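Local coordinates for hypothetical protein BACOVA_04980 (Bacteroides ovatus, PDB 3UFI) that probably serves as a fimbrillin-like pilus subunit involved in cell adhesion, at residues A[47-52]-A[97-102]; A[184-189]-A[205-210]; A[21-26]-A[281-286]. All coordinates share one frame; numbering follows the deposited sequence.

Contact 1. Residues A[47-52]-A[97-102]; sequences TVEADE and TLNAYY
The E49 carboxylate lies flat beside T97 at a classic beta bulge between the antiparallel strands 43-51 and 95-102, with one face under the CG2 methyl, which is 3.8 Å from E49 OE2, and its edge toward the N99 amide. In the conformer of N99 described here, one of two modelled, ND2 donates to E49 OE1 at 2.8 Å. The oxygen lies nearly in the amide plane and accepts on its anti lone pair, although the carboxylate and amide planes are turned 55° apart. N99 OD1 is taken by Q141 NE2 of strand 138-146.

E49 stands beside T97 because E49 and A50 both face it in the bulge. The glutamate chain runs out extended alongside T97, with CG anti to the backbone N (chi1 167°), and brings OE1 to the N99 amide. Before the bulge, T47 and N99 form a hydrogen-bonded pair; T47 OG1 turns to N65 N, which satisfies its polar end. V48 and L98 follow as a non-hydrogen-bonded pair, their side chains lying alongside each other on the other face with V48 CG2 4.0 Å from L98 CG. Branched apolar residues suit that face, where F153 also packs on L98. Beyond the bulge, A50 is small enough to sit beside T97, their CB atoms 4.1 Å apart. The two donors of the bulge reach T97 O from the same face of its carbonyl plane, E49 N at 2.8 Å and A50 N at 3.3 Å.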
loop_
_atom_site.group_PDB
_atom_site.type_symbol
_atom_site.label_atom_id
_atom_site.label_comp_id
_atom_site.label_asym_id
_atom_site.label_seq_id
_atom_site.Cartn_x
_atom_site.Cartn_y
_atom_site.Cartn_z
ATOM N N THR A 47 0.634 -10.585 -13.961
ATOM C CA THR A 47 1.600 -11.562 -14.429
ATOM C C THR A 47 0.993 -12.975 -14.396
ATOM O O THR A 47 0.423 -13.378 -13.379
ATOM C CB THR A 47 2.868 -11.483 -13.554
ATOM O OG1 THR A 47 3.383 -10.155 -13.605
ATOM C CG2 THR A 47 3.961 -12.461 -13.983
ATOM N N VAL A 48 1.190 -13.731 -15.485
ATOM C CA VAL A 48 0.836 -15.151 -15.580
ATOM C C VAL A 48 2.045 -15.894 -15.014
ATOM O O VAL A 48 3.113 -15.901 -15.628
ATOM C CB VAL A 48 0.439 -15.601 -16.995
ATOM C CG1 VAL A 48 0.174 -17.106 -17.026
ATOM C CG2 VAL A 48 -0.787 -14.829 -17.472
ATOM N N GLU A 49 1.898 -16.381 -13.778
ATOM C CA GLU A 49 2.948 -17.041 -13.005
ATOM C C GLU A 49 3.175 -18.464 -13.486
ATOM O O GLU A 49 4.295 -18.824 -13.840
ATOM C CB GLU A 49 2.600 -17.014 -11.495
ATOM C CG GLU A 49 3.466 -17.940 -10.649
ATOM C CD GLU A 49 3.291 -17.873 -9.146
ATOM O OE1 GLU A 49 3.256 -16.748 -8.598
ATOM O OE2 GLU A 49 3.263 -18.951 -8.507
ATOM N N ALA A 50 2.112 -19.261 -13.494
ATOM C CA ALA A 50 2.135 -20.667 -13.858
ATOM C C ALA A 50 0.957 -21.044 -14.723
ATOM O O ALA A 50 -0.139 -20.515 -14.564
ATOM C CB ALA A 50 2.136 -21.535 -12.599
ATOM N N ASP A 51 1.239 -21.955 -15.664
ATOM C CA ASP A 51 0.363 -22.644 -16.595
ATOM C C ASP A 51 0.490 -24.098 -16.174
ATOM O O ASP A 51 1.564 -24.687 -16.336
ATOM C CB ASP A 51 0.831 -22.371 -18.049
ATOM C CG ASP A 51 0.042 -23.027 -19.180
ATOM O OD1 ASP A 51 -0.646 -24.046 -18.923
ATOM O OD2 ASP A 51 0.117 -22.525 -20.327
ATOM N N GLU A 52 -0.551 -24.643 -15.524
ATOM C CA GLU A 52 -0.527 -26.004 -14.976
ATOM C C GLU A 52 -0.475 -27.095 -16.063
ATOM O O GLU A 52 0.013 -28.190 -15.779
ATOM C CB GLU A 52 -1.711 -26.236 -14.026
ATOM C CG GLU A 52 -1.383 -25.989 -12.558
ATOM C CD GLU A 52 -1.002 -24.574 -12.154
ATOM O OE1 GLU A 52 -1.879 -23.681 -12.194
ATOM O OE2 GLU A 52 0.166 -24.371 -11.748
ATOM N N THR A 97 -2.023 -19.763 -12.530
ATOM C CA THR A 97 -1.756 -18.950 -11.366
ATOM C C THR A 97 -1.368 -17.579 -11.884
ATOM O O THR A 97 -0.502 -17.469 -12.748
ATOM C CB THR A 97 -0.703 -19.545 -10.438
ATOM O OG1 THR A 97 -1.155 -20.818 -9.992
ATOM C CG2 THR A 97 -0.428 -18.644 -9.229
ATOM N N LEU A 98 -2.032 -16.539 -11.379
ATOM C CA LEU A 98 -1.748 -15.160 -11.771
ATOM C C LEU A 98 -1.484 -14.324 -10.560
ATOM O O LEU A 98 -2.119 -14.529 -9.531
ATOM C CB LEU A 98 -2.942 -14.540 -12.552
ATOM C CG LEU A 98 -2.986 -14.701 -14.078
ATOM C CD1 LEU A 98 -3.221 -16.164 -14.494
ATOM C CD2 LEU A 98 -4.096 -13.839 -14.666
ATOM N N ASN A 99 -0.563 -13.370 -10.671
ATOM C CA ASN A 99 -0.201 -12.419 -9.611
ATOM C C ASN A 99 -0.539 -11.035 -10.060
ATOM O O ASN A 99 -0.492 -10.777 -11.265
ATOM C CB ASN A 99 1.309 -12.455 -9.283
ATOM C CG ASN A 99 1.870 -13.775 -8.877
ATOM O OD1 ASN A 99 1.313 -14.491 -8.045
ATOM N ND2 ASN A 99 3.027 -14.094 -9.423
ATOM N N ALA A 100 -0.833 -10.132 -9.143
ATOM C CA ALA A 100 -1.077 -8.756 -9.529
ATOM C C ALA A 100 -0.591 -7.836 -8.428
ATOM O O ALA A 100 -0.480 -8.258 -7.281
ATOM C CB ALA A 100 -2.560 -8.536 -9.833
ATOM N N TYR A 101 -0.244 -6.590 -8.781
ATOM C CA TYR A 101 0.217 -5.638 -7.775
ATOM C C TYR A 101 -0.206 -4.244 -8.177
ATOM O O TYR A 101 -0.486 -3.993 -9.334
ATOM C CB TYR A 101 1.749 -5.725 -7.589
ATOM C CG TYR A 101 2.492 -5.041 -8.712
ATOM C CD1 TYR A 101 2.743 -5.704 -9.915
ATOM C CD2 TYR A 101 2.864 -3.700 -8.613
ATOM C CE1 TYR A 101 3.367 -5.059 -10.974
ATOM C CE2 TYR A 101 3.483 -3.043 -9.677
ATOM C CZ TYR A 101 3.731 -3.727 -10.855
ATOM O OH TYR A 101 4.335 -3.085 -11.910
ATOM N N TYR A 102 -0.233 -3.347 -7.213
ATOM C CA TYR A 102 -0.528 -1.927 -7.360
ATOM C C TYR A 102 0.529 -1.160 -6.555
ATOM O O TYR A 102 0.904 -1.660 -5.505
ATOM C CB TYR A 102 -1.962 -1.626 -6.840
ATOM C CG TYR A 102 -2.236 -0.153 -6.605
ATOM C CD1 TYR A 102 -1.844 0.473 -5.417
ATOM C CD2 TYR A 102 -2.839 0.633 -7.590
ATOM C CE1 TYR A 102 -2.015 1.843 -5.230
ATOM C CE2 TYR A 102 -3.017 2.007 -7.409
ATOM C CZ TYR A 102 -2.592 2.606 -6.234
ATOM O OH TYR A 102 -2.789 3.945 -6.033
HETATM O O HOH W 1 -3.847 -22.883 -10.143
#

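Contact 2. Residues A[184-189]-A[205-210]. With SO4 (sulfate ion), chain B.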
loop_
_atom_site.group_PDB
_atom_site.type_symbol
_atom_site.label_atom_id
_atom_site.label_comp_id
_atom_site.label_asym_id
_atom_site.label_seq_id
_atom_site.Cartn_x
_atom_site.Cartn_y
_atom_site.Cartn_z
ATOM N N LEU A 184 13.628 5.707 12.189
ATOM C CA LEU A 184 12.916 4.616 11.507
ATOM C C LEU A 184 13.690 4.197 10.261
ATOM O O LEU A 184 14.415 5.020 9.693
ATOM C CB LEU A 184 11.489 5.032 11.113
ATOM C CG LEU A 184 10.500 5.277 12.245
ATOM C CD1 LEU A 184 9.296 6.044 11.724
ATOM C CD2 LEU A 184 10.074 3.969 12.898
ATOM N N GLN A 185 13.535 2.938 9.814
ATOM C CA GLN A 185 14.178 2.527 8.571
ATOM C C GLN A 185 13.251 2.982 7.424
ATOM O O GLN A 185 12.168 2.427 7.232
ATOM C CB GLN A 185 14.484 1.015 8.543
ATOM C CG GLN A 185 15.059 0.543 7.197
ATOM C CD GLN A 185 16.401 1.137 6.783
ATOM O OE1 GLN A 185 16.475 2.115 6.013
ATOM N NE2 GLN A 185 17.485 0.493 7.208
ATOM N N LEU A 186 13.670 4.031 6.699
ATOM C CA LEU A 186 12.863 4.649 5.652
ATOM C C LEU A 186 13.015 3.984 4.291
ATOM O O LEU A 186 12.118 4.083 3.446
ATOM C CB LEU A 186 13.193 6.140 5.572
ATOM C CG LEU A 186 12.971 6.931 6.891
ATOM C CD1 LEU A 186 13.249 8.405 6.690
ATOM C CD2 LEU A 186 11.560 6.735 7.430
ATOM N N GLU A 187 14.105 3.255 4.099
ATOM C CA GLU A 187 14.323 2.549 2.846
ATOM C C GLU A 187 13.830 1.102 2.937
ATOM O O GLU A 187 13.990 0.444 3.960
ATOM C CB GLU A 187 15.821 2.588 2.492
ATOM C CG GLU A 187 16.131 2.190 1.057
ATOM C CD GLU A 187 17.604 2.148 0.694
ATOM O OE1 GLU A 187 18.439 2.656 1.479
ATOM O OE2 GLU A 187 17.920 1.621 -0.397
ATOM N N GLY A 188 13.325 0.598 1.828
ATOM C CA GLY A 188 12.876 -0.777 1.737
ATOM C C GLY A 188 12.572 -1.191 0.320
ATOM O O GLY A 188 12.945 -0.509 -0.639
ATOM N N SER A 189 11.912 -2.340 0.183
ATOM C CA SER A 189 11.600 -2.878 -1.123
ATOM C C SER A 189 10.300 -3.657 -1.112
ATOM O O SER A 189 9.887 -4.175 -0.066
ATOM C CB SER A 189 12.745 -3.762 -1.614
ATOM O OG SER A 189 12.896 -4.946 -0.850
ATOM N N PRO A 205 19.925 5.283 12.806
ATOM C CA PRO A 205 19.465 6.140 13.921
ATOM C C PRO A 205 19.285 7.618 13.588
ATOM O O PRO A 205 18.504 8.288 14.259
ATOM C CB PRO A 205 20.563 5.973 14.985
ATOM C CG PRO A 205 21.747 5.430 14.260
ATOM C CD PRO A 205 21.173 4.575 13.172
ATOM N N ASN A 206 19.985 8.126 12.571
ATOM C CA ASN A 206 19.917 9.543 12.200
ATOM C C ASN A 206 18.911 9.822 11.085
ATOM O O ASN A 206 18.881 10.944 10.572
ATOM C CB ASN A 206 21.314 10.062 11.805
ATOM C CG ASN A 206 22.333 9.857 12.898
ATOM O OD1 ASN A 206 22.077 10.102 14.083
ATOM N ND2 ASN A 206 23.471 9.315 12.531
ATOM N N SER A 207 18.066 8.840 10.726
ATOM C CA SER A 207 17.032 9.065 9.701
ATOM C C SER A 207 15.969 10.032 10.255
ATOM O O SER A 207 15.779 10.125 11.467
ATOM C CB SER A 207 16.385 7.753 9.277
ATOM O OG SER A 207 15.449 7.356 10.264
ATOM N N GLU A 208 15.298 10.759 9.369
ATOM C CA GLU A 208 14.291 11.708 9.787
ATOM C C GLU A 208 13.191 11.798 8.760
ATOM O O GLU A 208 13.468 12.020 7.588
ATOM C CB GLU A 208 14.937 13.088 10.004
ATOM C CG GLU A 208 14.051 14.103 10.707
ATOM C CD GLU A 208 14.700 15.472 10.804
ATOM O OE1 GLU A 208 15.638 15.628 11.621
ATOM O OE2 GLU A 208 14.303 16.376 10.031
ATOM N N LEU A 209 11.944 11.624 9.198
ATOM C CA LEU A 209 10.765 11.811 8.368
ATOM C C LEU A 209 10.014 12.999 8.973
ATOM O O LEU A 209 9.859 13.059 10.194
ATOM C CB LEU A 209 9.910 10.513 8.295
ATOM C CG LEU A 209 8.611 10.580 7.496
ATOM C CD1 LEU A 209 8.377 9.288 6.730
ATOM C CD2 LEU A 209 7.412 10.895 8.405
ATOM N N SER A 210 9.607 13.967 8.152
ATOM C CA SER A 210 8.895 15.136 8.668
ATOM C C SER A 210 7.702 15.476 7.812
ATOM O O SER A 210 7.709 15.222 6.608
ATOM C CB SER A 210 9.816 16.348 8.815
ATOM O OG SER A 210 10.313 16.830 7.582
HETATM S S SO4 B . 22.370 6.876 9.672
HETATM O O1 SO4 B . 21.761 6.871 10.980
HETATM O O2 SO4 B . 21.380 7.320 8.687
HETATM O O3 SO4 B . 23.510 7.805 9.683
HETATM O O4 SO4 B . 22.839 5.518 9.357
#
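L186 and L209 cross obliquely, meeting through single methyls, with L186 CD2 4.1 Å from L209 CD1. The other branch of L186 turns to the backbone, its CD1 3.7 Å from E208 O, so both methyls of L186 meet the 205-210 segment. S207 points into the same interface from farther up that segment. Its CB rests 4.1 Å from L186 CD1, while its hydroxyl reaches past to L184: OG donates to L184 O at 2.6 Å, in the carbonyl plane and on a lone pair. A chi1 of 78°, with OG between the backbone N and the carbonyl carbon, aims it there. Serine fits because it offers a short donor and little bulk. With an alanine here, L184 O would probably be left without its side-chain donor, and the only hydrogen bond between the two segments would be gone.

On the outer side, N206 turns away and binds a sulfate, probably from the crystallisation liquor, through its backbone N to O1 (2.7 Å) and its ND2 to O3. Backbone bonds of S207 with S183 and of L209 with L181 run in antiparallel order; L184 to L186 continue irregularly from that beta-like pairing, within the fimbrillin-like region.

Contact 3. Residues A[21-26]-A[281-286]; sequences INEVVN and EDWIVE
E23 and W283 form the close, buried part of this contact. E23 CB lies 3.6 Å from W283 O and approaches the indole obliquely, while the tryptophan ring stacks on H157. The next residue anchors the backbone: V24 N donates to W283 O at 2.9 Å, so the edge of strand 16-25 grips a loop, itself without regular structure, that follows strand 273-275. V24 CG2 meets D282 CB at 3.6 Å, the two side chains crossing at about a right angle, while D282 OD2 bonds to T31 OG1. The E23 carboxylate lies with one face under V285 CG1, which is nearly equidistant from both oxygens (3.8 Å to OE1). CG of E23 stands between the backbone N and the carbonyl carbon (chi1 53°), which sends the carboxylate inward to H157 NE2.

Toward N26 the packing gives way to polar links and water. N26 ND2 donates to V285 O at 3.0 Å, coming from above the carbonyl plane rather than along a lone pair. A water accepts from V285 N and lies close to V24 O and N26 OD1. Asparagine suits this outer end because its amide can address backbone and water at once. The chemistry thus divides in two: inside, a carboxylate paired with a histidine that it would probably help to keep protonated; outside, an amide and a water serving backbone groups of V24 and V285.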
loop_
_atom_site.group_PDB
_atom_site.type_symbol
_atom_site.label_atom_id
_atom_site.label_comp_id
_atom_site.label_asym_id
_atom_site.label_seq_id
_atom_site.Cartn_x
_atom_site.Cartn_y
_atom_site.Cartn_z
ATOM N N ILE A 21 -10.038 -5.023 -2.584
ATOM C CA ILE A 21 -8.958 -4.645 -1.662
ATOM C C ILE A 21 -9.419 -5.020 -0.266
ATOM O O ILE A 21 -10.557 -4.714 0.078
ATOM C CB ILE A 21 -8.525 -3.156 -1.755
ATOM C CG1 ILE A 21 -8.100 -2.788 -3.197
ATOM C CG2 ILE A 21 -7.367 -2.881 -0.766
ATOM C CD1 ILE A 21 -7.949 -1.250 -3.461
ATOM N N ASN A 22 -8.569 -5.702 0.533
ATOM C CA ASN A 22 -8.951 -6.035 1.919
ATOM C C ASN A 22 -8.599 -4.887 2.820
ATOM O O ASN A 22 -7.424 -4.539 2.960
ATOM C CB ASN A 22 -8.301 -7.324 2.426
ATOM C CG ASN A 22 -8.726 -8.537 1.651
ATOM O OD1 ASN A 22 -9.768 -8.546 1.003
ATOM N ND2 ASN A 22 -7.934 -9.585 1.710
ATOM N N GLU A 23 -9.622 -4.264 3.398
ATOM C CA GLU A 23 -9.419 -3.132 4.287
ATOM C C GLU A 23 -10.641 -2.869 5.132
ATOM O O GLU A 23 -11.731 -3.370 4.854
ATOM C CB GLU A 23 -9.019 -1.859 3.509
ATOM C CG GLU A 23 -9.949 -1.486 2.370
ATOM C CD GLU A 23 -9.459 -0.283 1.592
ATOM O OE1 GLU A 23 -8.252 -0.232 1.255
ATOM O OE2 GLU A 23 -10.286 0.614 1.320
ATOM N N VAL A 24 -10.445 -2.067 6.177
ATOM C CA VAL A 24 -11.515 -1.671 7.086
ATOM C C VAL A 24 -12.410 -0.675 6.369
ATOM O O VAL A 24 -11.953 0.333 5.829
ATOM C CB VAL A 24 -10.992 -1.106 8.434
ATOM C CG1 VAL A 24 -12.154 -0.679 9.342
ATOM C CG2 VAL A 24 -10.099 -2.119 9.147
ATOM N N VAL A 25 -13.687 -1.008 6.341
ATOM C CA VAL A 25 -14.755 -0.168 5.822
ATOM C C VAL A 25 -15.308 0.544 7.068
ATOM O O VAL A 25 -15.870 -0.112 7.962
ATOM C CB VAL A 25 -15.804 -1.006 5.063
ATOM C CG1 VAL A 25 -16.784 -0.099 4.337
ATOM C CG2 VAL A 25 -15.133 -1.969 4.088
ATOM N N ASN A 26 -15.038 1.854 7.181
ATOM C CA ASN A 26 -15.378 2.649 8.365
ATOM C C ASN A 26 -16.895 2.713 8.642
ATOM O O ASN A 26 -17.288 2.611 9.811
ATOM C CB ASN A 26 -14.785 4.057 8.260
ATOM C CG ASN A 26 -13.287 4.063 8.038
ATOM O OD1 ASN A 26 -12.508 3.543 8.852
ATOM N ND2 ASN A 26 -12.851 4.632 6.913
ATOM N N GLU A 281 -4.614 -2.360 14.727
ATOM C CA GLU A 281 -5.787 -2.391 13.864
ATOM C C GLU A 281 -5.496 -3.081 12.549
ATOM O O GLU A 281 -4.329 -3.311 12.192
ATOM C CB GLU A 281 -6.238 -0.948 13.586
ATOM C CG GLU A 281 -6.686 -0.188 14.828
ATOM C CD GLU A 281 -8.140 -0.340 15.251
ATOM O OE1 GLU A 281 -8.744 -1.407 14.990
ATOM O OE2 GLU A 281 -8.667 0.609 15.874
ATOM N N ASP A 282 -6.572 -3.373 11.786
ATOM C CA ASP A 282 -6.427 -3.845 10.417
ATOM C C ASP A 282 -6.199 -2.583 9.568
ATOM O O ASP A 282 -5.977 -1.509 10.129
ATOM C CB ASP A 282 -7.645 -4.672 9.958
ATOM C CG ASP A 282 -7.785 -6.022 10.628
ATOM O OD1 ASP A 282 -6.750 -6.698 10.826
ATOM O OD2 ASP A 282 -8.932 -6.429 10.900
ATOM N N TRP A 283 -6.248 -2.683 8.245
ATOM C CA TRP A 283 -5.962 -1.530 7.416
ATOM C C TRP A 283 -7.049 -0.469 7.425
ATOM O O TRP A 283 -8.053 -0.545 6.707
ATOM C CB TRP A 283 -5.636 -1.924 5.996
ATOM C CG TRP A 283 -4.895 -0.842 5.280
ATOM C CD1 TRP A 283 -5.428 0.147 4.508
ATOM C CD2 TRP A 283 -3.487 -0.578 5.355
ATOM N NE1 TRP A 283 -4.424 0.922 3.981
ATOM C CE2 TRP A 283 -3.220 0.504 4.491
ATOM C CE3 TRP A 283 -2.413 -1.195 6.021
ATOM C CZ2 TRP A 283 -1.921 0.990 4.275
ATOM C CZ3 TRP A 283 -1.126 -0.734 5.782
ATOM C CH2 TRP A 283 -0.890 0.346 4.920
ATOM N N ILE A 284 -6.766 0.565 8.217
ATOM C CA ILE A 284 -7.555 1.773 8.412
ATOM C C ILE A 284 -7.279 2.739 7.260
ATOM O O ILE A 284 -6.105 2.976 6.909
ATOM C CB ILE A 284 -7.205 2.437 9.789
ATOM C CG1 ILE A 284 -7.616 1.541 10.982
ATOM C CG2 ILE A 284 -7.815 3.875 9.904
ATOM C CD1 ILE A 284 -7.400 2.230 12.413
ATOM N N VAL A 285 -8.359 3.314 6.706
ATOM C CA VAL A 285 -8.302 4.299 5.630
ATOM C C VAL A 285 -9.061 5.556 6.077
ATOM O O VAL A 285 -10.007 5.461 6.872
ATOM C CB VAL A 285 -8.812 3.775 4.251
ATOM C CG1 VAL A 285 -7.942 2.634 3.722
ATOM C CG2 VAL A 285 -10.285 3.379 4.295
ATOM N N GLU A 286 -8.647 6.730 5.558
ATOM C CA GLU A 286 -9.298 8.010 5.846
ATOM C C GLU A 286 -10.597 8.107 5.038
ATOM O O GLU A 286 -10.585 7.827 3.835
ATOM C CB GLU A 286 -8.356 9.189 5.535
HETATM O O HOH W 2 -10.575 2.217 7.423
#

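How the contacts relate
From the N terminus, strand 16-25 comes first and opens contact 3, whose other half, 281-286, arrives only near the end of the modelled chain; its loop of 254 residues encloses both other contacts. Within it, contact 1 closes a 44-residue loop by joining strands 43-51 and 95-102, and contact 2 then closes a much shorter one of 15 residues. These two are in series and neither cross nor nest. Contacts 1 and 3 reach the same mixed sheet, their centres about 25 Å apart, whereas contact 2 joins irregular segments about 32 Å, centre to centre, from contact 1. Contact 3 ties that sheet to the C-terminal part of the chain.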